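Local coordinates for peptidase M16 domain protein (Alicyclobacillus acidocaldarius subsp. acidocaldarius DSM 446, PDB 4XEA), which binds a nickel ion and is a putative metallopeptidase of the M16 (insulinase) family that probably hydrolyses peptide bonds, at residues I133-R146 and R163-A175. Numbering follows the deposited sequence.
Sequences IAQEIHMVNDHPDR and RIDIAGTVESVRA
Arg146 and Asp165 each send CG anti to the backbone N, and a bend at chi2 of Arg146 (85°) turns its guanidinium to the carboxylate. The pair ties the start of helix 144-156 to the loop before helix 170-175, beside the metal site of the M16 peptidase fold. Arg146 NH2 donates to Asp165 OD1 on its syn side, somewhat out of the carboxylate plane, at 3.2 Å, with an N-H...O angle of 152° and the guanidinium and carboxylate planes nearly parallel: a salt bridge through one nitrogen. The same OD1 accepts a weak bond from Ile166 N, within a type I turn from Asp165 to Gly168. Were Arg146 an alanine, Asp165 would probably lose this charged mate, its OD1 then keeping just the weak bond from Ile166 N among the contacts described. On helix 123-141, Glu136 binds nickel together with His61 and His65, and its OE1 lies 3.6 Å from Ala167 CB, so the turn borders the metal ligand. One residue on, Ile137 sets CG1 against Ala167 CB, while its CD1 reaches Thr169 C at 3.6 Å and also packs on Val173 CG2. The axes of segments 133-141 and 170-175 run nearly antiparallel (168°), 9.7 Å apart at closest approach. Thr169 and Ser172 close the N-terminus of helix 170-175 with a capping box: Thr169 N donates to Ser172 OG, and Ser172 N to Thr169 OG1. Farther out, Val170 CG2 rests 3.7 Å from His138 NE2.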
ATOM      1  N   ILE A 133      13.354 -20.018 -11.060  1.00 75.95           N
ATOM      2  CA  ILE A 133      13.283 -19.917  -9.611  1.00 71.21           C
ATOM      3  C   ILE A 133      14.677 -19.744  -9.002  1.00 71.09           C
ATOM      4  O   ILE A 133      14.836 -18.949  -8.082  1.00 70.42           O
ATOM      5  CB  ILE A 133      12.531 -21.102  -8.983  1.00 66.96           C
ATOM      6  CG1 ILE A 133      11.081 -21.121  -9.488  1.00 68.13           C
ATOM      7  CG2 ILE A 133      12.519 -20.983  -7.476  1.00 64.81           C
ATOM      8  CD1 ILE A 133      10.360 -22.405  -9.171  1.00 66.45           C
ATOM      9  N   ALA A 134      15.691 -20.423  -9.549  1.00 73.07           N
ATOM     10  CA  ALA A 134      17.061 -20.258  -9.047  1.00 75.31           C
ATOM     11  C   ALA A 134      17.493 -18.801  -9.132  1.00 79.96           C
ATOM     12  O   ALA A 134      18.124 -18.278  -8.220  1.00 80.29           O
ATOM     13  CB  ALA A 134      18.024 -21.134  -9.798  1.00 79.83           C
ATOM     14  N   GLN A 135      17.131 -18.151 -10.229  1.00 84.92           N
ATOM     15  CA  GLN A 135      17.475 -16.749 -10.456  1.00 92.24           C
ATOM     16  C   GLN A 135      16.795 -15.831  -9.455  1.00 89.14           C
ATOM     17  O   GLN A 135      17.427 -14.941  -8.889  1.00 91.77           O
ATOM     18  CB  GLN A 135      17.079 -16.334 -11.877  1.00 99.74           C
ATOM     19  CG  GLN A 135      18.080 -16.762 -12.916  1.00109.55           C
ATOM     20  CD  GLN A 135      19.344 -15.936 -12.862  1.00119.70           C
ATOM     21  OE1 GLN A 135      19.522 -15.104 -11.966  1.00120.02           O
ATOM     22  NE2 GLN A 135      20.230 -16.146 -13.830  1.00131.83           N
ATOM     23  N   GLU A 136      15.494 -16.043  -9.280  1.00 85.13           N
ATOM     24  CA  GLU A 136      14.695 -15.340  -8.276  1.00 83.91           C
ATOM     25  C   GLU A 136      15.313 -15.485  -6.873  1.00 79.99           C
ATOM     26  O   GLU A 136      15.376 -14.509  -6.120  1.00 82.53           O
ATOM     27  CB  GLU A 136      13.256 -15.880  -8.304  1.00 81.48           C
ATOM     28  CG  GLU A 136      12.275 -15.243  -7.303  1.00 83.57           C
ATOM     29  CD  GLU A 136      11.404 -16.280  -6.591  1.00 81.12           C
ATOM     30  OE1 GLU A 136      11.366 -16.243  -5.333  1.00 83.40           O
ATOM     31  OE2 GLU A 136      10.770 -17.123  -7.281  1.00 78.70           O
ATOM     32  N   ILE A 137      15.776 -16.690  -6.537  1.00 75.81           N
ATOM     33  CA  ILE A 137      16.468 -16.946  -5.267  1.00 73.67           C
ATOM     34  C   ILE A 137      17.764 -16.123  -5.142  1.00 78.62           C
ATOM     35  O   ILE A 137      18.006 -15.543  -4.098  1.00 78.63           O
ATOM     36  CB  ILE A 137      16.788 -18.447  -5.077  1.00 70.70           C
ATOM     37  CG1 ILE A 137      15.497 -19.249  -4.854  1.00 67.36           C
ATOM     38  CG2 ILE A 137      17.710 -18.662  -3.887  1.00 70.62           C
ATOM     39  CD1 ILE A 137      15.688 -20.750  -4.935  1.00 63.90           C
ATOM     40  N   HIS A 138      18.583 -16.074  -6.190  1.00 83.98           N
ATOM     41  CA  HIS A 138      19.824 -15.251  -6.177  1.00 91.76           C
ATOM     42  C   HIS A 138      19.558 -13.765  -5.948  1.00 95.90           C
ATOM     43  O   HIS A 138      20.242 -13.121  -5.156  1.00 98.00           O
ATOM     44  CB  HIS A 138      20.621 -15.415  -7.480  1.00 98.95           C
ATOM     45  CG  HIS A 138      21.371 -16.708  -7.572  1.00100.15           C
ATOM     46  ND1 HIS A 138      22.422 -17.022  -6.734  1.00102.51           N
ATOM     47  CD2 HIS A 138      21.228 -17.768  -8.405  1.00100.78           C
ATOM     48  CE1 HIS A 138      22.888 -18.220  -7.044  1.00104.14           C
ATOM     49  NE2 HIS A 138      22.182 -18.692  -8.056  1.00102.91           N
HETATM   50  N   MSE A 139      18.559 -13.245  -6.652  1.00 98.68           N
HETATM   51  CA  MSE A 139      18.162 -11.838  -6.558  1.00105.33           C
HETATM   52  C   MSE A 139      17.732 -11.499  -5.134  1.00103.10           C
HETATM   53  O   MSE A 139      18.183 -10.514  -4.554  1.00107.24           O
HETATM   54  CB  MSE A 139      17.000 -11.547  -7.523  1.00107.98           C
HETATM   55  CG  MSE A 139      17.138 -10.271  -8.318  1.00119.27           C
HETATM   56 SE   MSE A 139      18.564 -10.343  -9.664  0.55130.65          SE
HETATM   57  CE  MSE A 139      18.190 -12.139 -10.372  1.00120.91           C
ATOM     58  N   VAL A 140      16.864 -12.338  -4.578  1.00 81.91           N
ATOM     59  CA  VAL A 140      16.333 -12.143  -3.231  1.00 79.31           C
ATOM     60  C   VAL A 140      17.399 -12.297  -2.123  1.00 78.37           C
ATOM     61  O   VAL A 140      17.202 -11.805  -1.011  1.00 77.09           O
ATOM     62  CB  VAL A 140      15.112 -13.092  -3.002  1.00 76.40           C
ATOM     63  CG1 VAL A 140      14.685 -13.128  -1.546  1.00 72.63           C
ATOM     64  CG2 VAL A 140      13.949 -12.676  -3.936  1.00 79.82           C
ATOM     65  N   ASN A 141      18.518 -12.973  -2.405  1.00 80.68           N
ATOM     66  CA  ASN A 141      19.625 -13.065  -1.423  1.00 80.01           C
ATOM     67  C   ASN A 141      20.442 -11.768  -1.412  1.00 82.90           C
ATOM     68  O   ASN A 141      21.226 -11.541  -0.490  1.00 82.76           O
ATOM     69  CB  ASN A 141      20.588 -14.233  -1.718  1.00 81.28           C
ATOM     70  CG  ASN A 141      19.946 -15.617  -1.566  1.00 79.38           C
ATOM     71  OD1 ASN A 141      18.955 -15.793  -0.867  1.00 80.54           O
ATOM     72  ND2 ASN A 141      20.529 -16.607  -2.235  1.00 82.97           N
ATOM     73  N   ASP A 142      20.279 -10.951  -2.453  1.00 85.97           N
ATOM     74  CA  ASP A 142      20.909  -9.633  -2.530  1.00 88.82           C
ATOM     75  C   ASP A 142      20.027  -8.486  -2.031  1.00 87.80           C
ATOM     76  O   ASP A 142      20.486  -7.344  -1.984  1.00 89.89           O
ATOM     77  CB  ASP A 142      21.330  -9.327  -3.973  1.00 94.24           C
ATOM     78  CG  ASP A 142      22.552 -10.111  -4.410  1.00 96.54           C
ATOM     79  OD1 ASP A 142      23.112 -10.863  -3.581  1.00 93.38           O
ATOM     80  OD2 ASP A 142      22.950  -9.962  -5.594  1.00100.84           O
ATOM     81  N   HIS A 143      18.773  -8.769  -1.683  1.00 84.36           N
ATOM     82  CA  HIS A 143      17.885  -7.743  -1.143  1.00 83.97           C
ATOM     83  C   HIS A 143      18.153  -7.578   0.350  1.00 80.05           C
ATOM     84  O   HIS A 143      17.938  -8.504   1.120  1.00 75.66           O
ATOM     85  CB  HIS A 143      16.407  -8.097  -1.360  1.00 83.07           C
ATOM     86  CG  HIS A 143      15.478  -6.948  -1.102  1.00 86.83           C
ATOM     87  ND1 HIS A 143      15.318  -5.904  -1.993  1.00 94.05           N
ATOM     88  CD2 HIS A 143      14.674  -6.665  -0.048  1.00 86.39           C
ATOM     89  CE1 HIS A 143      14.452  -5.033  -1.504  1.00 95.03           C
ATOM     90  NE2 HIS A 143      14.048  -5.469  -0.323  1.00 91.42           N
ATOM     91  N   PRO A 144      18.603  -6.394   0.774  1.00 81.47           N
ATOM     92  CA  PRO A 144      18.989  -6.225   2.193  1.00 78.75           C
ATOM     93  C   PRO A 144      17.902  -6.530   3.231  1.00 74.68           C
ATOM     94  O   PRO A 144      18.186  -7.131   4.278  1.00 71.77           O
ATOM     95  CB  PRO A 144      19.372  -4.748   2.269  1.00 82.07           C
ATOM     96  CG  PRO A 144      19.733  -4.365   0.877  1.00 86.69           C
ATOM     97  CD  PRO A 144      18.879  -5.187  -0.027  1.00 86.28           C
ATOM     98  N   ASP A 145      16.668  -6.113   2.962  1.00 75.21           N
ATOM     99  CA  ASP A 145      15.583  -6.347   3.919  1.00 71.67           C
ATOM    100  C   ASP A 145      15.363  -7.834   4.099  1.00 67.77           C
ATOM    101  O   ASP A 145      15.277  -8.324   5.232  1.00 63.89           O
ATOM    102  CB  ASP A 145      14.278  -5.692   3.480  1.00 73.65           C
ATOM    103  CG  ASP A 145      14.408  -4.201   3.315  1.00 79.38           C
ATOM    104  OD1 ASP A 145      15.353  -3.633   3.896  1.00 82.29           O
ATOM    105  OD2 ASP A 145      13.574  -3.596   2.608  1.00 84.41           O
ATOM    106  N   ARG A 146      15.286  -8.546   2.978  1.00 67.78           N
ATOM    107  CA  ARG A 146      15.038  -9.977   3.012  1.00 64.77           C
ATOM    108  C   ARG A 146      16.218 -10.696   3.685  1.00 61.12           C
ATOM    109  O   ARG A 146      16.026 -11.619   4.477  1.00 56.36           O
ATOM    110  CB  ARG A 146      14.773 -10.537   1.608  1.00 67.66           C
ATOM    111  CG  ARG A 146      14.041 -11.909   1.649  1.00 69.12           C
ATOM    112  CD  ARG A 146      12.518 -11.725   1.757  1.00 73.27           C
ATOM    113  NE  ARG A 146      11.852 -12.927   2.266  1.00 75.17           N
ATOM    114  CZ  ARG A 146      10.596 -12.972   2.742  1.00 77.24           C
ATOM    115  NH1 ARG A 146       9.834 -11.876   2.781  1.00 80.55           N
ATOM    116  NH2 ARG A 146      10.090 -14.123   3.177  1.00 76.04           N
ATOM    117  N   ARG A 163      13.247 -21.717   8.682  1.00 38.11           N
ATOM    118  CA  ARG A 163      14.572 -21.122   8.541  1.00 40.92           C
ATOM    119  C   ARG A 163      15.087 -21.056   7.108  1.00 42.46           C
ATOM    120  O   ARG A 163      16.099 -20.404   6.849  1.00 43.82           O
ATOM    121  CB  ARG A 163      15.576 -21.832   9.436  1.00 40.86           C
ATOM    122  CG  ARG A 163      16.005 -23.192   9.028  1.00 40.33           C
ATOM    123  CD  ARG A 163      16.802 -23.868  10.150  1.00 44.11           C
ATOM    124  NE  ARG A 163      17.980 -23.052  10.556  1.00 45.92           N
ATOM    125  CZ  ARG A 163      19.131 -22.928   9.877  1.00 51.17           C
ATOM    126  NH1 ARG A 163      19.348 -23.554   8.716  1.00 52.03           N
ATOM    127  NH2 ARG A 163      20.070 -22.129  10.346  1.00 51.44           N
ATOM    128  N   ILE A 164      14.401 -21.755   6.202  1.00 42.51           N
ATOM    129  CA  ILE A 164      14.648 -21.701   4.766  1.00 44.31           C
ATOM    130  C   ILE A 164      13.636 -20.775   4.107  1.00 44.66           C
ATOM    131  O   ILE A 164      12.439 -20.824   4.409  1.00 43.17           O
ATOM    132  CB  ILE A 164      14.530 -23.098   4.153  1.00 44.74           C
ATOM    133  CG1 ILE A 164      15.441 -24.051   4.938  1.00 46.92           C
ATOM    134  CG2 ILE A 164      14.971 -23.100   2.665  1.00 45.97           C
ATOM    135  CD1 ILE A 164      16.918 -23.703   4.850  1.00 50.46           C
ATOM    136  N   ASP A 165      14.094 -19.946   3.176  1.00 46.53           N
ATOM    137  CA  ASP A 165      13.183 -19.004   2.536  1.00 47.77           C
ATOM    138  C   ASP A 165      12.124 -19.747   1.687  1.00 46.81           C
ATOM    139  O   ASP A 165      12.304 -20.881   1.281  1.00 46.74           O
ATOM    140  CB  ASP A 165      13.934 -17.954   1.700  1.00 51.72           C
ATOM    141  CG  ASP A 165      13.098 -16.653   1.497  1.00 56.40           C
ATOM    142  OD1 ASP A 165      11.949 -16.497   2.063  1.00 58.62           O
ATOM    143  OD2 ASP A 165      13.585 -15.811   0.760  1.00 60.33           O
ATOM    144  N   ILE A 166      11.027 -19.069   1.443  1.00 47.72           N
ATOM    145  CA  ILE A 166       9.848 -19.645   0.811  1.00 48.24           C
ATOM    146  C   ILE A 166      10.111 -20.365  -0.508  1.00 51.44           C
ATOM    147  O   ILE A 166       9.533 -21.433  -0.741  1.00 51.24           O
ATOM    148  CB  ILE A 166       8.707 -18.598   0.734  1.00 50.40           C
ATOM    149  CG1 ILE A 166       8.172 -18.333   2.180  1.00 49.43           C
ATOM    150  CG2 ILE A 166       7.577 -19.058  -0.216  1.00 51.21           C
ATOM    151  CD1 ILE A 166       7.464 -17.001   2.314  1.00 54.40           C
ATOM    152  N   ALA A 167      11.010 -19.816  -1.339  1.00 52.49           N
ATOM    153  CA  ALA A 167      11.380 -20.415  -2.618  1.00 55.15           C
ATOM    154  C   ALA A 167      12.333 -21.623  -2.520  1.00 54.30           C
ATOM    155  O   ALA A 167      12.554 -22.324  -3.502  1.00 57.02           O
ATOM    156  CB  ALA A 167      11.977 -19.326  -3.557  1.00 58.22           C
ATOM    157  N   GLY A 168      12.874 -21.878  -1.344  1.00 52.34           N
ATOM    158  CA  GLY A 168      13.852 -22.947  -1.143  1.00 52.79           C
ATOM    159  C   GLY A 168      15.248 -22.433  -1.388  1.00 55.88           C
ATOM    160  O   GLY A 168      15.479 -21.226  -1.319  1.00 56.89           O
ATOM    161  N   THR A 169      16.180 -23.339  -1.692  1.00 58.17           N
ATOM    162  CA  THR A 169      17.538 -22.955  -2.143  1.00 61.14           C
ATOM    163  C   THR A 169      17.741 -23.339  -3.614  1.00 65.24           C
ATOM    164  O   THR A 169      16.910 -24.021  -4.212  1.00 64.87           O
ATOM    165  CB  THR A 169      18.645 -23.624  -1.274  1.00 60.78           C
ATOM    166  OG1 THR A 169      18.570 -25.051  -1.408  1.00 60.60           O
ATOM    167  CG2 THR A 169      18.483 -23.274   0.208  1.00 57.85           C
ATOM    168  N   VAL A 170      18.849 -22.896  -4.201  1.00 68.15           N
ATOM    169  CA  VAL A 170      19.239 -23.353  -5.522  1.00 72.87           C
ATOM    170  C   VAL A 170      19.359 -24.891  -5.554  1.00 73.36           C
ATOM    171  O   VAL A 170      18.779 -25.547  -6.416  1.00 74.57           O
ATOM    172  CB  VAL A 170      20.575 -22.663  -5.974  1.00 76.67           C
ATOM    173  CG1 VAL A 170      21.057 -23.192  -7.338  1.00 80.65           C
ATOM    174  CG2 VAL A 170      20.398 -21.148  -6.004  1.00 76.32           C
ATOM    175  N   GLU A 171      20.077 -25.449  -4.584  1.00 72.76           N
ATOM    176  CA  GLU A 171      20.297 -26.903  -4.469  1.00 74.45           C
ATOM    177  C   GLU A 171      18.982 -27.706  -4.339  1.00 71.58           C
ATOM    178  O   GLU A 171      18.756 -28.708  -5.025  1.00 73.56           O
ATOM    179  CB  GLU A 171      21.161 -27.204  -3.236  1.00 73.83           C
ATOM    180  CG  GLU A 171      22.396 -26.280  -3.050  1.00 79.88           C
ATOM    181  CD  GLU A 171      22.095 -24.981  -2.251  1.00 79.88           C
ATOM    182  OE1 GLU A 171      22.235 -24.989  -1.004  1.00 79.87           O
ATOM    183  OE2 GLU A 171      21.715 -23.951  -2.868  1.00 82.66           O
ATOM    184  N   SER A 172      18.107 -27.258  -3.456  1.00 67.72           N
ATOM    185  CA  SER A 172      16.886 -28.006  -3.208  1.00 65.22           C
ATOM    186  C   SER A 172      15.957 -27.893  -4.408  1.00 66.47           C
ATOM    187  O   SER A 172      15.358 -28.871  -4.832  1.00 65.68           O
ATOM    188  CB  SER A 172      16.224 -27.533  -1.909  1.00 61.07           C
ATOM    189  OG  SER A 172      15.488 -26.328  -2.081  1.00 59.81           O
ATOM    190  N   VAL A 173      15.855 -26.698  -4.976  1.00 59.78           N
ATOM    191  CA  VAL A 173      14.993 -26.491  -6.136  1.00 61.08           C
ATOM    192  C   VAL A 173      15.475 -27.389  -7.292  1.00 64.31           C
ATOM    193  O   VAL A 173      14.679 -28.043  -7.970  1.00 63.74           O
ATOM    194  CB  VAL A 173      14.937 -25.010  -6.542  1.00 62.17           C
ATOM    195  CG1 VAL A 173      14.465 -24.861  -7.984  1.00 64.18           C
ATOM    196  CG2 VAL A 173      14.031 -24.239  -5.601  1.00 59.33           C
ATOM    197  N   ARG A 174      16.787 -27.466  -7.450  1.00 66.91           N
ATOM    198  CA  ARG A 174      17.389 -28.320  -8.463  1.00 70.77           C
ATOM    199  C   ARG A 174      17.091 -29.812  -8.260  1.00 69.57           C
ATOM    200  O   ARG A 174      17.018 -30.557  -9.243  1.00 71.42           O
ATOM    201  CB  ARG A 174      18.904 -28.044  -8.527  1.00 73.48           C
ATOM    202  CG  ARG A 174      19.809 -29.250  -8.798  1.00 80.11           C
ATOM    203  CD  ARG A 174      20.327 -29.312 -10.232  1.00 88.01           C
ATOM    204  NE  ARG A 174      19.571 -30.228 -11.102  1.00 93.09           N
ATOM    205  CZ  ARG A 174      18.993 -29.902 -12.266  1.00 96.55           C
ATOM    206  NH1 ARG A 174      18.352 -30.839 -12.958  1.00 98.25           N
ATOM    207  NH2 ARG A 174      19.038 -28.657 -12.748  1.00 97.41           N
ATOM    208  N   ALA A 175      16.905 -30.262  -7.016  1.00 66.97           N
ATOM    209  CA  ALA A 175      16.622 -31.686  -6.787  1.00 65.69           C
ATOM    210  C   ALA A 175      15.132 -32.027  -6.947  1.00 63.56           C
ATOM    211  O   ALA A 175      14.775 -33.202  -7.006  1.00 63.41           O
ATOM    212  CB  ALA A 175      17.129 -32.137  -5.419  1.00 64.74           C
TER